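Local coordinates for protein cellulase (Soil metagenome, PDB 5I2U) that probably hydrolyses beta-1,4-glucosidic bonds of cellulose, as a halotolerant family 5 glycoside hydrolase built on a TIM barrel, at residues A[88-93]-A[109-114]; A[74-79]-A[121-126]. All coordinates share one frame; numbering follows the deposited sequence.

Interaction 1 (A[88-93]-A[109-114])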
loop_
_atom_site.group_PDB
_atom_site.type_symbol
_atom_site.label_atom_id
_atom_site.label_comp_id
_atom_site.label_asym_id
_atom_site.label_seq_id
_atom_site.Cartn_x
_atom_site.Cartn_y
_atom_site.Cartn_z
ATOM N N VAL A 88 5.098 -5.136 2.582
ATOM C CA VAL A 88 5.659 -4.719 1.295
ATOM C C VAL A 88 4.533 -4.586 0.291
ATOM O O VAL A 88 3.621 -5.397 0.265
ATOM C CB VAL A 88 6.747 -5.681 0.780
ATOM C CG1 VAL A 88 7.949 -5.542 1.678
ATOM C CG2 VAL A 88 6.274 -7.127 0.759
ATOM N N ARG A 89 4.571 -3.535 -0.511
ATOM C CA ARG A 89 3.495 -3.287 -1.473
ATOM C C ARG A 89 4.033 -3.472 -2.867
ATOM O O ARG A 89 5.108 -2.942 -3.200
ATOM C CB ARG A 89 2.917 -1.884 -1.255
ATOM C CG ARG A 89 1.794 -1.439 -2.182
ATOM C CD ARG A 89 1.271 -0.111 -1.644
ATOM N NE ARG A 89 0.189 0.552 -2.382
ATOM C CZ ARG A 89 0.300 1.638 -3.159
ATOM N NH1 ARG A 89 1.488 2.194 -3.435
ATOM N NH2 ARG A 89 -0.794 2.159 -3.702
ATOM N N ALA A 90 3.298 -4.255 -3.650
ATOM C CA ALA A 90 3.611 -4.523 -5.047
ATOM C C ALA A 90 2.706 -3.661 -5.916
ATOM O O ALA A 90 1.503 -3.912 -6.009
ATOM C CB ALA A 90 3.416 -6.006 -5.360
ATOM N N ALA A 91 3.294 -2.651 -6.551
ATOM C CA ALA A 91 2.528 -1.693 -7.322
ATOM C C ALA A 91 2.456 -2.134 -8.779
ATOM O O ALA A 91 3.312 -1.777 -9.595
ATOM C CB ALA A 91 3.140 -0.301 -7.191
ATOM N N MET A 92 1.407 -2.890 -9.103
ATOM C CA MET A 92 1.191 -3.358 -10.463
ATOM C C MET A 92 0.534 -2.268 -11.290
ATOM O O MET A 92 -0.673 -2.067 -11.234
ATOM C CB MET A 92 0.361 -4.641 -10.485
ATOM C CG MET A 92 0.403 -5.332 -11.838
ATOM S SD MET A 92 -0.714 -6.743 -11.931
ATOM C CE MET A 92 -2.300 -5.916 -12.048
ATOM N N GLY A 93 1.369 -1.530 -12.015
ATOM C CA GLY A 93 0.959 -0.499 -12.949
ATOM C C GLY A 93 -0.094 -0.889 -13.947
ATOM O O GLY A 93 0.065 -1.875 -14.675
ATOM N N GLN A 109 5.139 -11.709 -14.036
ATOM C CA GLN A 109 6.573 -11.988 -13.774
ATOM C C GLN A 109 7.174 -11.130 -12.643
ATOM O O GLN A 109 8.049 -11.587 -11.923
ATOM C CB GLN A 109 7.406 -11.816 -15.059
ATOM C CG GLN A 109 7.278 -12.979 -16.048
ATOM C CD GLN A 109 7.782 -12.664 -17.457
ATOM O OE1 GLN A 109 7.221 -13.147 -18.430
ATOM N NE2 GLN A 109 8.828 -11.856 -17.565
ATOM N N CYS A 110 6.689 -9.900 -12.483
ATOM C CA CYS A 110 7.203 -8.995 -11.439
ATOM C C CYS A 110 6.609 -9.250 -10.047
ATOM O O CYS A 110 7.340 -9.402 -9.080
ATOM C CB CYS A 110 6.983 -7.536 -11.847
ATOM S SG CYS A 110 8.024 -7.000 -13.234
ATOM N N ILE A 111 5.286 -9.305 -9.958
ATOM C CA ILE A 111 4.598 -9.420 -8.658
ATOM C C ILE A 111 4.760 -10.790 -7.961
ATOM O O ILE A 111 4.729 -10.878 -6.741
ATOM C CB ILE A 111 3.102 -9.045 -8.754
ATOM C CG1 ILE A 111 2.288 -10.058 -9.574
ATOM C CG2 ILE A 111 2.955 -7.644 -9.333
ATOM C CD1 ILE A 111 0.789 -9.959 -9.354
ATOM N N THR A 112 4.927 -11.850 -8.747
ATOM C CA THR A 112 4.973 -13.216 -8.237
ATOM C C THR A 112 6.148 -13.463 -7.277
ATOM O O THR A 112 5.920 -13.965 -6.181
ATOM C CB THR A 112 4.933 -14.219 -9.413
ATOM O OG1 THR A 112 3.696 -14.031 -10.109
ATOM C CG2 THR A 112 5.039 -15.686 -8.946
ATOM N N PRO A 113 7.386 -13.093 -7.659
ATOM C CA PRO A 113 8.482 -13.241 -6.689
ATOM C C PRO A 113 8.341 -12.355 -5.442
ATOM O O PRO A 113 8.764 -12.754 -4.369
ATOM C CB PRO A 113 9.734 -12.855 -7.492
ATOM C CG PRO A 113 9.238 -12.169 -8.720
ATOM C CD PRO A 113 7.892 -12.741 -9.000
ATOM N N VAL A 114 7.721 -11.181 -5.578
ATOM C CA VAL A 114 7.490 -10.310 -4.427
ATOM C C VAL A 114 6.490 -10.951 -3.448
ATOM O O VAL A 114 6.710 -10.937 -2.228
ATOM C CB VAL A 114 7.031 -8.907 -4.874
ATOM C CG1 VAL A 114 6.686 -8.001 -3.679
ATOM C CG2 VAL A 114 8.124 -8.259 -5.725
#
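Strand 88-93 and helix segment 109-114 run nearly antiparallel, their axes inclined at 170° and 9.0 Å apart at closest approach, with Ala90 and Ile111 facing each other across the gap (CA to CA 6.2 Å). They are the first two elements of a beta-alpha-beta unit of the TIM barrel, completed by strand 124-130. The meeting is wholly apolar and buried. Because side chains alternate along the strand, Ala90 points its methyl at the helix, while Arg89 and Ala91 turn away from it, into the barrel. Arg89 there forms salt bridges with Asp128, Glu159 and Glu250, so the strand turns apolar side chains to the helix and its arginine to the acidic residues inside. On the helix, Ile111 and Val114, about one turn apart, present branched side chains to the strand. The small Ala90 CB lies between them, 4.2 Å from Val114 CG1 and 4.3 Å from Ile111 CG2. Val114 puts CG1 there by setting it anti to the backbone N (chi1 176°). Phe142 and Met146 of helix 136-150 also pack on Ile111, and Tyr71 lies against Val114. Farther along the strand Met92 joins by the root of its side chain, and its outer part bends at chi3 and the residue packs on Phe142 and Tyr100. Ile111 meets that root with its CG2 methyl, 4.1 Å from Met92 CB.

Interaction 2 (A[74-79]-A[121-126])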
loop_
_atom_site.group_PDB
_atom_site.type_symbol
_atom_site.label_atom_id
_atom_site.label_comp_id
_atom_site.label_asym_id
_atom_site.label_seq_id
_atom_site.Cartn_x
_atom_site.Cartn_y
_atom_site.Cartn_z
ATOM N N ASN A 74 15.175 -11.097 -3.402
ATOM C CA ASN A 74 16.244 -10.608 -2.549
ATOM C C ASN A 74 15.974 -9.191 -2.045
ATOM O O ASN A 74 16.196 -8.889 -0.866
ATOM C CB ASN A 74 17.580 -10.691 -3.277
ATOM C CG ASN A 74 17.990 -12.135 -3.604
ATOM O OD1 ASN A 74 17.563 -13.089 -2.952
ATOM N ND2 ASN A 74 18.833 -12.289 -4.616
ATOM N N ALA A 75 15.460 -8.337 -2.924
ATOM C CA ALA A 75 15.032 -6.997 -2.520
ATOM C C ALA A 75 14.004 -7.063 -1.404
ATOM O O ALA A 75 14.118 -6.337 -0.421
ATOM C CB ALA A 75 14.462 -6.236 -3.702
ATOM N N VAL A 76 13.038 -7.978 -1.532
ATOM C CA VAL A 76 11.999 -8.135 -0.516
ATOM C C VAL A 76 12.586 -8.644 0.812
ATOM O O VAL A 76 12.280 -8.086 1.853
ATOM C CB VAL A 76 10.845 -9.043 -0.985
ATOM C CG1 VAL A 76 9.791 -9.172 0.090
ATOM C CG2 VAL A 76 10.172 -8.472 -2.218
ATOM N N GLN A 77 13.420 -9.685 0.777
ATOM C CA GLN A 77 14.094 -10.171 1.985
ATOM C C GLN A 77 14.933 -9.072 2.615
ATOM O O GLN A 77 14.937 -8.947 3.835
ATOM C CB GLN A 77 14.994 -11.380 1.704
ATOM C CG GLN A 77 15.740 -11.863 2.945
ATOM C CD GLN A 77 16.613 -13.071 2.707
ATOM O OE1 GLN A 77 16.733 -13.564 1.582
ATOM N NE2 GLN A 77 17.251 -13.550 3.774
ATOM N N TRP A 78 15.659 -8.307 1.799
ATOM C CA TRP A 78 16.433 -7.195 2.329
ATOM C C TRP A 78 15.537 -6.123 3.012
ATOM O O TRP A 78 15.907 -5.587 4.056
ATOM C CB TRP A 78 17.333 -6.562 1.255
ATOM C CG TRP A 78 18.254 -5.475 1.816
ATOM C CD1 TRP A 78 18.103 -4.116 1.672
ATOM C CD2 TRP A 78 19.431 -5.661 2.616
ATOM N NE1 TRP A 78 19.116 -3.455 2.320
ATOM C CE2 TRP A 78 19.946 -4.375 2.911
ATOM C CE3 TRP A 78 20.109 -6.792 3.105
ATOM C CZ2 TRP A 78 21.103 -4.183 3.682
ATOM C CZ3 TRP A 78 21.264 -6.602 3.873
ATOM C CH2 TRP A 78 21.750 -5.304 4.145
ATOM N N LEU A 79 14.393 -5.804 2.423
ATOM C CA LEU A 79 13.453 -4.865 3.058
ATOM C C LEU A 79 12.938 -5.393 4.388
ATOM O O LEU A 79 12.738 -4.624 5.324
ATOM C CB LEU A 79 12.271 -4.552 2.138
ATOM C CG LEU A 79 12.633 -3.694 0.913
ATOM C CD1 LEU A 79 11.532 -3.779 -0.125
ATOM C CD2 LEU A 79 12.891 -2.240 1.306
ATOM N N ASN A 121 9.536 -14.938 3.743
ATOM C CA ASN A 121 10.165 -14.165 4.826
ATOM C C ASN A 121 9.222 -13.730 5.945
ATOM O O ASN A 121 9.608 -12.942 6.786
ATOM C CB ASN A 121 10.913 -12.971 4.236
ATOM C CG ASN A 121 12.087 -13.400 3.370
ATOM O OD1 ASN A 121 13.112 -13.851 3.886
ATOM N ND2 ASN A 121 11.947 -13.268 2.047
ATOM N N GLY A 122 7.987 -14.224 5.940
ATOM C CA GLY A 122 7.062 -14.006 7.046
ATOM C C GLY A 122 6.514 -12.591 7.198
ATOM O O GLY A 122 6.273 -12.135 8.324
ATOM N N ILE A 123 6.296 -11.888 6.083
ATOM C CA ILE A 123 5.716 -10.538 6.131
ATOM C C ILE A 123 4.465 -10.417 5.257
ATOM O O ILE A 123 4.208 -11.261 4.390
ATOM C CB ILE A 123 6.743 -9.437 5.771
ATOM C CG1 ILE A 123 7.282 -9.615 4.347
ATOM C CG2 ILE A 123 7.901 -9.433 6.772
ATOM C CD1 ILE A 123 7.807 -8.327 3.741
ATOM N N TYR A 124 3.690 -9.360 5.520
ATOM C CA TYR A 124 2.458 -9.097 4.793
ATOM C C TYR A 124 2.800 -8.427 3.473
ATOM O O TYR A 124 3.844 -7.755 3.340
ATOM C CB TYR A 124 1.477 -8.240 5.634
ATOM C CG TYR A 124 0.979 -8.977 6.864
ATOM C CD1 TYR A 124 -0.148 -9.806 6.799
ATOM C CD2 TYR A 124 1.653 -8.884 8.079
ATOM C CE1 TYR A 124 -0.585 -10.512 7.910
ATOM C CE2 TYR A 124 1.213 -9.573 9.196
ATOM C CZ TYR A 124 0.101 -10.397 9.101
ATOM O OH TYR A 124 -0.330 -11.088 10.200
ATOM N N VAL A 125 1.914 -8.613 2.497
ATOM C CA VAL A 125 2.140 -8.093 1.172
ATOM C C VAL A 125 0.844 -7.551 0.592
ATOM O O VAL A 125 -0.206 -8.217 0.644
ATOM C CB VAL A 125 2.789 -9.153 0.249
ATOM C CG1 VAL A 125 1.939 -10.418 0.145
ATOM C CG2 VAL A 125 3.065 -8.561 -1.123
ATOM N N ILE A 126 0.921 -6.330 0.064
ATOM C CA ILE A 126 -0.219 -5.698 -0.567
ATOM C C ILE A 126 -0.085 -5.940 -2.051
ATOM O O ILE A 126 0.949 -5.638 -2.629
ATOM C CB ILE A 126 -0.298 -4.170 -0.277
ATOM C CG1 ILE A 126 -0.536 -3.930 1.224
ATOM C CG2 ILE A 126 -1.427 -3.515 -1.077
ATOM C CD1 ILE A 126 -0.270 -2.498 1.657
#
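Gln77 carries CG anti to its own N (chi1 178°) and continues extended, while Asn121 has CG beside N and anti to the carbonyl carbon (chi1 -65°), which brings its amide against the aliphatic part of the glutamine. The two side chains cross at about a right angle, with their amide planes 33° apart. Asn121 OD1 sits 3.4 Å from Gln77 CG and ND2 lies 3.6 Å from Gln77 CB, so this is van der Waals contact of an amide with methylenes. The two amide nitrogens are engaged elsewhere: Asn121 ND2 bonds back to Ser117 O, and Gln77 NE2 forms a hydrogen bond with Asp81 OD2. An alanine in place of Asn121 would probably leave Ser117 O without this side-chain donor and uncover the Gln77 methylenes. Asn121 is the first residue to leave helical geometry after helix 104-120. Gly122, with positive phi, is the C-prime residue of the Schellman motif that closes this helix, in which Ile123 N bonds to Ala118 O and Gly122 N to Ile119 O. The chain then turns so that Ile123 points at helix 73-81, and its CD1 meets Val76 CG1 at 4.2 Å. Val76 also packs on Ser117 of helix 104-120; the contact thus joins helix 73-81 to the turn between helix 104-120 and strand 124-130, on the outside of the barrel.

In the fold
Interactions 1 and 2, with centres 11 Å apart, belong to consecutive parts of one barrel wall. Helices 73-81 and 104-120 lead into the neighbouring parallel strands 87-93 and 124-130. Probable hydrogen bonds join the strands, Val88 O to Ile126 N and Ala90 N to Ile126 O, each 2.9 Å. Alongside them, Val88 in one of its two conformers lies close to Ile123, and Val114 of interaction 1 also touches Val76 of interaction 2, making the two apolar cores continuous. Glu250, on strand 246-252 and paired with the inward Arg89 of interaction 1, probably is the nucleophile of this family; Arg89 also bonds Asn162, whose Asn-Glu-Pro motif after strand 156-159 probably supplies the acid/base.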